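Local structure of ThiJ/PfpI family protein (Pseudomonas syringae pv. tomato, 3EWN) at residues Gly47-Ala52 / Gln192-Cys197; Ala76-Cys81 / Leu107-Asp112; Ala117-Ser122 / Val186-Asp191; Ala177-Gly182 / Ser202-Asp207. The protein is of unknown function, but belongs to the DJ-1/PfpI branch of the class I glutamine amidotransferase-like proteins. One frame throughout, in Å; residues are numbered along the deposited sequence.

Contact 1 (Gly47-Ala52 / Gln192-Cys197); sequences GSLMGA and QTYAEC
Chi1 of Tyr194 is near trans (-166°), which swings the phenol off helix 192-201 and carries its hydroxyl into the loop of Ser48, Leu49 and Met50. There OH works in both directions. It donates to Ser48 O over 2.6 Å, an acceptor lying at the ring edge in the ring plane, and the donor sits 20° out of the carbonyl plane. It also accepts the backbone N-H of Met50, with N 2.9 Å from OH and a fairly straight N-H...O angle of 157°. Two bonds to the backbone on either side of Leu49 thus grip one phenol oxygen. Leu49 CD2 ends 4.1 Å from Tyr194 CE2, oblique to the ring. Ser48 OG comes within 3.9 Å of the same CE2, but its hydrogen bond goes to Met45 O at the end of helix 36-46. From Met50, a selenomethionine, CG rests 3.6 Å from Tyr194 OH and the SE end leads away. Val186 of helix 177-189 also packs on the tyrosine. A type II beta turn, Leu49 to Ala52, starts within the gripped loop, which is the helix-to-strand connection between helix 36-46 and strand 53-58 of an alpha/beta fold.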
loop_
_atom_site.group_PDB
_atom_site.type_symbol
_atom_site.label_atom_id
_atom_site.label_comp_id
_atom_site.label_asym_id
_atom_site.label_seq_id
_atom_site.Cartn_x
_atom_site.Cartn_y
_atom_site.Cartn_z
ATOM N N GLY A 47 -9.046 6.011 -4.025
ATOM C CA GLY A 47 -9.469 5.325 -5.232
ATOM C C GLY A 47 -10.853 4.715 -5.123
ATOM O O GLY A 47 -11.458 4.372 -6.136
ATOM N N SER A 48 -11.361 4.585 -3.900
ATOM C CA SER A 48 -12.685 4.007 -3.685
ATOM C C SER A 48 -13.807 5.010 -3.951
ATOM O O SER A 48 -14.968 4.629 -4.048
ATOM C CB SER A 48 -12.820 3.497 -2.249
ATOM O OG SER A 48 -13.046 4.576 -1.356
ATOM N N LEU A 49 -13.452 6.285 -4.066
ATOM C CA LEU A 49 -14.425 7.347 -4.298
ATOM C C LEU A 49 -14.954 7.389 -5.736
ATOM O O LEU A 49 -14.224 7.748 -6.657
ATOM C CB LEU A 49 -13.783 8.695 -3.941
ATOM C CG LEU A 49 -13.307 8.842 -2.491
ATOM C CD1 LEU A 49 -12.420 10.073 -2.356
ATOM C CD2 LEU A 49 -14.516 8.944 -1.566
HETATM N N MSE A 50 -16.223 7.029 -5.925
HETATM C CA MSE A 50 -16.834 7.040 -7.255
HETATM C C MSE A 50 -16.993 8.467 -7.774
HETATM O O MSE A 50 -17.528 9.328 -7.077
HETATM C CB MSE A 50 -18.215 6.374 -7.212
HETATM C CG MSE A 50 -18.199 4.878 -6.962
HETATM SE SE MSE A 50 -19.970 4.186 -6.535
HETATM C CE MSE A 50 -20.764 4.419 -8.266
ATOM N N GLY A 51 -16.524 8.718 -8.993
ATOM C CA GLY A 51 -16.648 10.042 -9.579
ATOM C C GLY A 51 -15.459 10.958 -9.356
ATOM O O GLY A 51 -15.310 11.969 -10.046
ATOM N N ALA A 52 -14.610 10.611 -8.396
ATOM C CA ALA A 52 -13.447 11.425 -8.093
ATOM C C ALA A 52 -12.371 11.241 -9.146
ATOM O O ALA A 52 -12.254 10.173 -9.755
ATOM C CB ALA A 52 -12.896 11.062 -6.719
ATOM N N GLN A 192 -19.783 8.239 6.806
ATOM C CA GLN A 192 -19.241 7.059 7.468
ATOM C C GLN A 192 -19.635 5.737 6.828
ATOM O O GLN A 192 -18.840 4.795 6.791
ATOM C CB GLN A 192 -19.643 7.043 8.941
ATOM C CG GLN A 192 -18.966 5.928 9.716
ATOM C CD GLN A 192 -19.186 6.037 11.204
ATOM O OE1 GLN A 192 -19.254 7.136 11.750
ATOM N NE2 GLN A 192 -19.268 4.895 11.877
ATOM N N THR A 193 -20.860 5.656 6.326
ATOM C CA THR A 193 -21.311 4.420 5.703
ATOM C C THR A 193 -20.474 4.099 4.470
ATOM O O THR A 193 -20.118 2.941 4.233
ATOM C CB THR A 193 -22.784 4.508 5.295
ATOM O OG1 THR A 193 -23.575 4.808 6.453
ATOM C CG2 THR A 193 -23.248 3.181 4.701
ATOM N N TYR A 194 -20.164 5.125 3.684
ATOM C CA TYR A 194 -19.364 4.924 2.483
ATOM C C TYR A 194 -18.002 4.394 2.922
ATOM O O TYR A 194 -17.479 3.440 2.345
ATOM C CB TYR A 194 -19.193 6.246 1.731
ATOM C CG TYR A 194 -18.665 6.096 0.319
ATOM C CD1 TYR A 194 -19.496 6.314 -0.776
ATOM C CD2 TYR A 194 -17.342 5.731 0.080
ATOM C CE1 TYR A 194 -19.028 6.174 -2.075
ATOM C CE2 TYR A 194 -16.862 5.586 -1.222
ATOM C CZ TYR A 194 -17.711 5.810 -2.290
ATOM O OH TYR A 194 -17.245 5.686 -3.577
ATOM N N ALA A 195 -17.437 5.007 3.958
ATOM C CA ALA A 195 -16.135 4.590 4.470
ATOM C C ALA A 195 -16.164 3.144 4.952
ATOM O O ALA A 195 -15.214 2.392 4.744
ATOM C CB ALA A 195 -15.699 5.507 5.613
ATOM N N GLU A 196 -17.256 2.757 5.600
ATOM C CA GLU A 196 -17.375 1.395 6.104
ATOM C C GLU A 196 -17.421 0.406 4.940
ATOM O O GLU A 196 -16.881 -0.696 5.037
ATOM C CB GLU A 196 -18.615 1.274 6.988
ATOM C CG GLU A 196 -18.525 2.145 8.240
ATOM C CD GLU A 196 -19.810 2.156 9.043
ATOM O OE1 GLU A 196 -20.889 2.039 8.426
ATOM O OE2 GLU A 196 -19.740 2.294 10.288
ATOM N N CYS A 197 -18.046 0.805 3.835
ATOM C CA CYS A 197 -18.103 -0.067 2.661
ATOM C C CYS A 197 -16.689 -0.271 2.118
ATOM O O CYS A 197 -16.305 -1.381 1.754
ATOM C CB CYS A 197 -18.979 0.544 1.571
ATOM S SG CYS A 197 -20.738 0.488 1.953
#

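Contact 2 (Ala76-Cys81 / Leu107-Asp112); sequences ATFGTC and LAFMAD
Two phenylalanines, Phe78 and Phe109, meet in a nearly parallel offset stack, their planes only 21° apart although the side chains themselves cross at about a right angle. The centroids lie 4.7 Å apart, and the slip places CD1 of Phe78 over the rim of the other ring, 3.4 Å from Phe109 CG. The Phe78 face that stacks on the ring also carries the methylene of Phe109: CB is 4.0 Å from the Phe78 centroid, a CH-pi contact 24° off the normal. A trans chi1 (165°) extends Phe109 from its helix toward the turn. The edge of its ring meets Cys81, whose SG lies in the ring plane 3.7 Å from Phe109 CZ, a sulfur-aromatic contact. The backbone bend that presents Phe78 and Cys81 together is closed by an ST motif, in which Thr77 OG1 accepts from Thr80 N, while Thr77 N donates to Thr80 OG1 over 2.9 Å. Val57 of strand 53-58 touches Phe78, Cys81 and Phe109 alike, and Cys81 O accepts from Arg113. This buried contact, with no hydrogen bond across it, joins helix 104-114 to the turn following edge strand 76-77, part of the helix-on-sheet packing of a three-layer alpha/beta/alpha sandwich.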
loop_
_atom_site.group_PDB
_atom_site.type_symbol
_atom_site.label_atom_id
_atom_site.label_comp_id
_atom_site.label_asym_id
_atom_site.label_seq_id
_atom_site.Cartn_x
_atom_site.Cartn_y
_atom_site.Cartn_z
ATOM N N ALA A 76 0.254 13.711 -14.416
ATOM C CA ALA A 76 0.192 15.162 -14.497
ATOM C C ALA A 76 1.502 15.769 -14.020
ATOM O O ALA A 76 2.248 15.142 -13.268
ATOM C CB ALA A 76 -0.964 15.687 -13.645
ATOM N N THR A 77 1.780 16.985 -14.476
ATOM C CA THR A 77 2.980 17.711 -14.078
ATOM C C THR A 77 2.494 18.919 -13.292
ATOM O O THR A 77 1.290 19.160 -13.216
ATOM C CB THR A 77 3.776 18.209 -15.296
ATOM O OG1 THR A 77 2.981 19.139 -16.042
ATOM C CG2 THR A 77 4.155 17.039 -16.197
ATOM N N PHE A 78 3.417 19.673 -12.709
ATOM C CA PHE A 78 3.036 20.850 -11.941
ATOM C C PHE A 78 2.273 21.825 -12.831
ATOM O O PHE A 78 1.525 22.672 -12.341
ATOM C CB PHE A 78 4.274 21.546 -11.365
ATOM C CG PHE A 78 5.120 20.660 -10.497
ATOM C CD1 PHE A 78 4.543 19.641 -9.746
ATOM C CD2 PHE A 78 6.494 20.859 -10.413
ATOM C CE1 PHE A 78 5.323 18.835 -8.919
ATOM C CE2 PHE A 78 7.285 20.059 -9.588
ATOM C CZ PHE A 78 6.697 19.044 -8.842
ATOM N N GLY A 79 2.464 21.693 -14.141
ATOM C CA GLY A 79 1.788 22.565 -15.083
ATOM C C GLY A 79 0.409 22.096 -15.511
ATOM O O GLY A 79 -0.475 22.918 -15.746
ATOM N N THR A 80 0.208 20.784 -15.619
ATOM C CA THR A 80 -1.090 20.268 -16.040
ATOM C C THR A 80 -2.024 19.898 -14.889
ATOM O O THR A 80 -3.184 19.550 -15.110
ATOM C CB THR A 80 -0.934 19.047 -16.977
ATOM O OG1 THR A 80 -0.250 17.990 -16.292
ATOM C CG2 THR A 80 -0.143 19.438 -18.227
ATOM N N CYS A 81 -1.526 19.965 -13.661
ATOM C CA CYS A 81 -2.365 19.655 -12.508
ATOM C C CYS A 81 -3.381 20.784 -12.333
ATOM O O CYS A 81 -3.026 21.956 -12.427
ATOM C CB CYS A 81 -1.512 19.543 -11.244
ATOM S SG CYS A 81 -2.451 19.213 -9.733
ATOM N N LEU A 107 8.295 23.051 -4.425
ATOM C CA LEU A 107 7.752 23.895 -3.368
ATOM C C LEU A 107 6.783 24.936 -3.924
ATOM O O LEU A 107 5.732 25.187 -3.334
ATOM C CB LEU A 107 8.881 24.592 -2.606
ATOM C CG LEU A 107 9.807 23.679 -1.798
ATOM C CD1 LEU A 107 10.870 24.514 -1.099
ATOM C CD2 LEU A 107 8.997 22.875 -0.781
ATOM N N ALA A 108 7.135 25.537 -5.057
ATOM C CA ALA A 108 6.283 26.550 -5.670
ATOM C C ALA A 108 4.923 25.953 -6.006
ATOM O O ALA A 108 3.890 26.587 -5.788
ATOM C CB ALA A 108 6.946 27.098 -6.935
ATOM N N PHE A 109 4.935 24.733 -6.540
ATOM C CA PHE A 109 3.708 24.031 -6.906
ATOM C C PHE A 109 2.867 23.751 -5.667
ATOM O O PHE A 109 1.666 24.012 -5.647
ATOM C CB PHE A 109 4.030 22.700 -7.594
ATOM C CG PHE A 109 2.854 21.759 -7.680
ATOM C CD1 PHE A 109 1.837 21.973 -8.605
ATOM C CD2 PHE A 109 2.748 20.676 -6.806
ATOM C CE1 PHE A 109 0.732 21.122 -8.661
ATOM C CE2 PHE A 109 1.648 19.822 -6.853
ATOM C CZ PHE A 109 0.637 20.048 -7.784
HETATM N N MSE A 110 3.508 23.208 -4.637
HETATM C CA MSE A 110 2.811 22.889 -3.404
HETATM C C MSE A 110 2.243 24.140 -2.745
HETATM O O MSE A 110 1.115 24.130 -2.255
HETATM C CB MSE A 110 3.748 22.154 -2.436
HETATM C CG MSE A 110 4.152 20.746 -2.896
HETATM SE SE MSE A 110 2.681 19.510 -3.166
HETATM C CE MSE A 110 2.219 19.236 -1.332
ATOM N N ALA A 111 3.020 25.218 -2.742
ATOM C CA ALA A 111 2.571 26.468 -2.143
ATOM C C ALA A 111 1.371 27.042 -2.887
ATOM O O ALA A 111 0.407 27.495 -2.273
ATOM C CB ALA A 111 3.711 27.485 -2.129
ATOM N N ASP A 112 1.437 27.033 -4.214
ATOM C CA ASP A 112 0.346 27.562 -5.025
ATOM C C ASP A 112 -0.939 26.759 -4.849
ATOM O O ASP A 112 -1.977 27.300 -4.471
ATOM C CB ASP A 112 0.727 27.567 -6.502
ATOM C CG ASP A 112 -0.406 28.041 -7.385
ATOM O OD1 ASP A 112 -0.728 29.247 -7.342
ATOM O OD2 ASP A 112 -0.988 27.206 -8.107
#

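Contact 3 (Ala117-Ser122 / Val186-Asp191); sequences AKYITS and VAELRD
Helix-against-sheet packing in the DJ-1/PfpI domain brings Tyr119, at the start of the interior parallel strand 119-123, against Glu188 and Leu189 in the last turn of helix 177-189. The phenol OH donates over 2.6 Å to Glu188 OE2, which accepts with its anti lone pair, the one directed away from OE1. Ring and carboxylate planes stand 77° apart, with OE2 close to the ring plane at its edge. Chi1 of Glu188 (172°) lays CG 3.3 Å from Tyr119 OH, and the bend at chi2 (64°) turns the carboxylate to the hydroxyl. Its second oxygen, OE1, forms a salt bridge with Arg165 of strand 163-166, so the carboxylate is held through both oxygens and probably stays ionised. On the CE2 side of the Tyr119 ring, Leu189 CD2 approaches CE2 to 3.7 Å, obliquely; the two side chains slide past each other in opposite directions. Tyr119 pairs through its backbone with Thr86 and Leu88 and packs its side chain on Val87 and Ile170, between strands 87-90 and 169-172, while Leu189 also touches Leu49 in the loop between helix 36-46 and strand 53-58.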
loop_
_atom_site.group_PDB
_atom_site.type_symbol
_atom_site.label_atom_id
_atom_site.label_comp_id
_atom_site.label_asym_id
_atom_site.label_seq_id
_atom_site.Cartn_x
_atom_site.Cartn_y
_atom_site.Cartn_z
ATOM N N ALA A 117 -6.432 24.665 -2.106
ATOM C CA ALA A 117 -6.947 23.321 -1.855
ATOM C C ALA A 117 -7.884 23.277 -0.654
ATOM O O ALA A 117 -7.628 23.915 0.367
ATOM C CB ALA A 117 -5.781 22.346 -1.647
ATOM N N LYS A 118 -8.972 22.521 -0.774
ATOM C CA LYS A 118 -9.934 22.401 0.320
ATOM C C LYS A 118 -9.267 21.684 1.493
ATOM O O LYS A 118 -9.478 22.033 2.658
ATOM C CB LYS A 118 -11.169 21.625 -0.146
ATOM C CG LYS A 118 -12.324 21.657 0.843
ATOM C CD LYS A 118 -13.562 20.951 0.295
ATOM C CE LYS A 118 -14.707 20.992 1.304
ATOM N NZ LYS A 118 -15.932 20.293 0.819
ATOM N N TYR A 119 -8.456 20.682 1.174
ATOM C CA TYR A 119 -7.735 19.920 2.186
ATOM C C TYR A 119 -6.269 19.823 1.796
ATOM O O TYR A 119 -5.946 19.575 0.637
ATOM C CB TYR A 119 -8.304 18.507 2.308
ATOM C CG TYR A 119 -9.739 18.444 2.778
ATOM C CD1 TYR A 119 -10.060 18.557 4.133
ATOM C CD2 TYR A 119 -10.778 18.267 1.866
ATOM C CE1 TYR A 119 -11.383 18.491 4.564
ATOM C CE2 TYR A 119 -12.103 18.198 2.287
ATOM C CZ TYR A 119 -12.396 18.311 3.635
ATOM O OH TYR A 119 -13.704 18.241 4.051
ATOM N N ILE A 120 -5.393 20.033 2.776
ATOM C CA ILE A 120 -3.948 19.949 2.587
ATOM C C ILE A 120 -3.548 18.750 3.434
ATOM O O ILE A 120 -3.718 18.752 4.654
ATOM C CB ILE A 120 -3.260 21.233 3.084
ATOM C CG1 ILE A 120 -3.679 22.402 2.185
ATOM C CG2 ILE A 120 -1.747 21.055 3.099
ATOM C CD1 ILE A 120 -3.139 23.749 2.622
ATOM N N THR A 121 -3.015 17.723 2.787
ATOM C CA THR A 121 -2.688 16.497 3.498
ATOM C C THR A 121 -1.341 15.888 3.151
ATOM O O THR A 121 -0.714 16.246 2.158
ATOM C CB THR A 121 -3.758 15.434 3.213
ATOM O OG1 THR A 121 -3.674 15.046 1.835
ATOM C CG2 THR A 121 -5.157 15.993 3.478
ATOM N N SER A 122 -0.917 14.944 3.980
ATOM C CA SER A 122 0.340 14.242 3.768
ATOM C C SER A 122 0.381 13.042 4.691
ATOM O O SER A 122 -0.412 12.929 5.628
ATOM C CB SER A 122 1.539 15.151 4.070
ATOM O OG SER A 122 1.654 15.425 5.461
ATOM N N VAL A 186 -12.072 9.348 3.506
ATOM C CA VAL A 186 -13.238 8.873 2.764
ATOM C C VAL A 186 -14.531 9.264 3.485
ATOM O O VAL A 186 -15.503 9.679 2.855
ATOM C CB VAL A 186 -13.202 7.335 2.582
ATOM C CG1 VAL A 186 -14.534 6.839 2.023
ATOM C CG2 VAL A 186 -12.056 6.946 1.645
ATOM N N ALA A 187 -14.547 9.134 4.809
ATOM C CA ALA A 187 -15.741 9.487 5.575
ATOM C C ALA A 187 -15.951 11.003 5.556
ATOM O O ALA A 187 -17.083 11.483 5.483
ATOM C CB ALA A 187 -15.607 8.994 7.012
ATOM N N GLU A 188 -14.852 11.748 5.633
ATOM C CA GLU A 188 -14.902 13.212 5.614
ATOM C C GLU A 188 -15.498 13.705 4.299
ATOM O O GLU A 188 -16.368 14.578 4.285
ATOM C CB GLU A 188 -13.490 13.784 5.782
ATOM C CG GLU A 188 -13.353 15.300 5.594
ATOM C CD GLU A 188 -14.114 16.104 6.634
ATOM O OE1 GLU A 188 -14.372 15.568 7.731
ATOM O OE2 GLU A 188 -14.439 17.280 6.367
ATOM N N LEU A 189 -15.030 13.129 3.197
ATOM C CA LEU A 189 -15.490 13.509 1.863
ATOM C C LEU A 189 -16.907 13.037 1.520
ATOM O O LEU A 189 -17.659 13.745 0.844
ATOM C CB LEU A 189 -14.492 12.997 0.820
ATOM C CG LEU A 189 -13.101 13.629 0.954
ATOM C CD1 LEU A 189 -12.103 12.907 0.052
ATOM C CD2 LEU A 189 -13.180 15.108 0.604
ATOM N N ARG A 190 -17.269 11.843 1.974
ATOM C CA ARG A 190 -18.601 11.300 1.717
ATOM C C ARG A 190 -19.278 11.177 3.079
ATOM O O ARG A 190 -19.694 12.181 3.646
ATOM C CB ARG A 190 -18.486 9.942 1.014
ATOM C CG ARG A 190 -17.750 10.009 -0.330
ATOM C CD ARG A 190 -18.410 10.987 -1.297
ATOM N NE ARG A 190 -17.642 11.149 -2.533
ATOM C CZ ARG A 190 -17.690 10.322 -3.573
ATOM N NH1 ARG A 190 -18.481 9.255 -3.554
ATOM N NH2 ARG A 190 -16.926 10.554 -4.632
ATOM N N ASP A 191 -19.408 9.962 3.602
ATOM C CA ASP A 191 -19.980 9.793 4.936
ATOM C C ASP A 191 -19.426 8.519 5.560
ATOM O O ASP A 191 -18.664 7.801 4.920
ATOM C CB ASP A 191 -21.526 9.809 4.917
ATOM C CG ASP A 191 -22.146 8.558 4.321
ATOM O OD1 ASP A 191 -21.424 7.586 4.016
ATOM O OD2 ASP A 191 -23.388 8.552 4.167
#

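Contact 4 (Ala177-Gly182 / Ser202-Asp207); sequences AGLDFG and SEYDPD
Tyr204 reaches from its loop to helix 177-189, meeting Leu179 along one flank and Asp180 at its hydroxyl. From CB the side chain sets out with CG turned opposite the main-chain nitrogen (chi1 -172°), which directs the ring at the helix. CE1 is the first atom to touch, 3.7 Å from Leu179 CD1, which lies oblique to the ring. On the other flank CE2 comes 3.1 Å from Asp180 OD1. CZ sits between the two residues, with Leu179 CB 3.8 Å away, and at the tip OH donates to Asp180 OD1 in a short bond of 2.5 Å. That oxygen lies at the ring edge, in the ring plane, but the hydroxyl meets it from above the carboxylate, 47° out of plane. The carboxylate and ring planes are turned 43° apart. Asp180 OD2, although near, is engaged otherwise: it forms a salt bridge with Arg162 and accepts from the backbone N of Asp207 of the second subunit. The buried carboxylate thus has partners on both oxygens, and the nearby arginine would probably favour its charged form. Leu179 also packs on Leu179 of the second subunit, and Tyr204 on Pro208 there. The loop itself departs from helix 192-201 through a Schellman motif ending at Glu203, whose phi is positive, and Tyr204 is the centre of an inverse gamma turn. Together these residues form a buried tyrosine-aspartate contact at the subunit interface, where the loop between helices 192-201 and 220-229 is tied by its tyrosine to helix 177-189 of the alpha/beta domain.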
loop_
_atom_site.group_PDB
_atom_site.type_symbol
_atom_site.label_atom_id
_atom_site.label_comp_id
_atom_site.label_asym_id
_atom_site.label_seq_id
_atom_site.Cartn_x
_atom_site.Cartn_y
_atom_site.Cartn_z
ATOM N N ALA A 177 0.370 4.370 8.427
ATOM C CA ALA A 177 -0.652 5.258 8.976
ATOM C C ALA A 177 -1.526 5.817 7.847
ATOM O O ALA A 177 -2.649 6.271 8.076
ATOM C CB ALA A 177 0.011 6.405 9.742
ATOM N N GLY A 178 -0.998 5.785 6.629
ATOM C CA GLY A 178 -1.735 6.294 5.482
ATOM C C GLY A 178 -3.098 5.655 5.295
ATOM O O GLY A 178 -4.019 6.287 4.778
ATOM N N LEU A 179 -3.232 4.397 5.701
ATOM C CA LEU A 179 -4.513 3.707 5.575
ATOM C C LEU A 179 -5.564 4.302 6.505
ATOM O O LEU A 179 -6.718 4.484 6.115
ATOM C CB LEU A 179 -4.343 2.223 5.885
ATOM C CG LEU A 179 -3.635 1.398 4.816
ATOM C CD1 LEU A 179 -3.319 0.011 5.363
ATOM C CD2 LEU A 179 -4.523 1.307 3.576
ATOM N N ASP A 180 -5.169 4.603 7.738
ATOM C CA ASP A 180 -6.106 5.183 8.693
ATOM C C ASP A 180 -6.445 6.606 8.273
ATOM O O ASP A 180 -7.586 7.057 8.392
ATOM C CB ASP A 180 -5.514 5.133 10.104
ATOM C CG ASP A 180 -5.346 3.707 10.597
ATOM O OD1 ASP A 180 -6.203 2.874 10.244
ATOM O OD2 ASP A 180 -4.378 3.415 11.328
ATOM N N PHE A 181 -5.440 7.306 7.769
ATOM C CA PHE A 181 -5.623 8.658 7.276
ATOM C C PHE A 181 -6.621 8.600 6.113
ATOM O O PHE A 181 -7.571 9.385 6.047
ATOM C CB PHE A 181 -4.275 9.192 6.787
ATOM C CG PHE A 181 -4.386 10.267 5.746
ATOM C CD1 PHE A 181 -4.717 11.566 6.100
ATOM C CD2 PHE A 181 -4.177 9.967 4.407
ATOM C CE1 PHE A 181 -4.840 12.559 5.127
ATOM C CE2 PHE A 181 -4.297 10.948 3.428
ATOM C CZ PHE A 181 -4.630 12.247 3.789
ATOM N N GLY A 182 -6.398 7.655 5.206
ATOM C CA GLY A 182 -7.261 7.506 4.043
ATOM C C GLY A 182 -8.708 7.172 4.356
ATOM O O GLY A 182 -9.625 7.787 3.814
ATOM N N SER A 202 -11.878 -3.595 1.378
ATOM C CA SER A 202 -10.428 -3.732 1.481
ATOM C C SER A 202 -10.067 -4.641 2.655
ATOM O O SER A 202 -8.888 -4.838 2.964
ATOM C CB SER A 202 -9.791 -2.354 1.683
ATOM O OG SER A 202 -10.278 -1.752 2.865
ATOM N N GLU A 203 -11.097 -5.191 3.298
ATOM C CA GLU A 203 -10.927 -6.062 4.456
ATOM C C GLU A 203 -9.935 -5.452 5.429
ATOM O O GLU A 203 -9.019 -6.132 5.894
ATOM C CB GLU A 203 -10.432 -7.451 4.036
ATOM C CG GLU A 203 -11.433 -8.253 3.233
ATOM C CD GLU A 203 -11.196 -9.748 3.334
ATOM O OE1 GLU A 203 -11.138 -10.256 4.474
ATOM O OE2 GLU A 203 -11.078 -10.415 2.286
ATOM N N TYR A 204 -10.116 -4.172 5.746
ATOM C CA TYR A 204 -9.196 -3.506 6.654
ATOM C C TYR A 204 -9.504 -3.733 8.134
ATOM O O TYR A 204 -10.074 -2.885 8.825
ATOM C CB TYR A 204 -9.132 -2.007 6.330
ATOM C CG TYR A 204 -8.057 -1.260 7.091
ATOM C CD1 TYR A 204 -6.770 -1.788 7.227
ATOM C CD2 TYR A 204 -8.327 -0.026 7.681
ATOM C CE1 TYR A 204 -5.779 -1.104 7.942
ATOM C CE2 TYR A 204 -7.347 0.667 8.392
ATOM C CZ TYR A 204 -6.078 0.121 8.522
ATOM O OH TYR A 204 -5.122 0.797 9.247
ATOM N N ASP A 205 -9.116 -4.914 8.596
ATOM C CA ASP A 205 -9.268 -5.328 9.985
ATOM C C ASP A 205 -7.935 -6.012 10.242
ATOM O O ASP A 205 -7.844 -7.238 10.306
ATOM C CB ASP A 205 -10.431 -6.312 10.138
ATOM C CG ASP A 205 -10.565 -6.845 11.555
ATOM O OD1 ASP A 205 -10.173 -6.135 12.508
ATOM O OD2 ASP A 205 -11.077 -7.974 11.717
ATOM N N PRO A 206 -6.873 -5.209 10.388
ATOM C CA PRO A 206 -5.510 -5.687 10.623
ATOM C C PRO A 206 -5.310 -6.591 11.824
ATOM O O PRO A 206 -5.987 -6.457 12.840
ATOM C CB PRO A 206 -4.707 -4.393 10.724
ATOM C CG PRO A 206 -5.693 -3.437 11.316
ATOM C CD PRO A 206 -6.941 -3.743 10.525
ATOM N N ASP A 207 -4.363 -7.511 11.680
ATOM C CA ASP A 207 -4.009 -8.452 12.733
ATOM C C ASP A 207 -2.496 -8.655 12.634
ATOM O O ASP A 207 -2.025 -9.725 12.255
ATOM C CB ASP A 207 -4.751 -9.780 12.528
ATOM C CG ASP A 207 -4.472 -10.780 13.629
ATOM O OD1 ASP A 207 -4.102 -10.350 14.741
ATOM O OD2 ASP A 207 -4.636 -11.996 13.388
#

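How the contacts relate
Contacts 2 and 4 are buried, whereas contacts 1 and 3 are only partly so. Contact 2 is aromatic, with a sulfur at one ring edge and no hydrogen bond across it; the others each hang on one tyrosine hydroxyl, whose acceptor is a backbone carbonyl in contact 1 and a carboxylate in contacts 3 and 4. Helix 177-189 serves both of the latter, its final turn in contact 3 and its first turns in contact 4, and Phe181 packs on Thr121 between them. Contacts 1 and 3 touch through a probable hydrogen bond from Arg190 NH2 to Met50 O and packing of Tyr194 on Val186. The second subunit reaches contacts 4 and 1, brushes contact 3 and leaves contact 2 untouched.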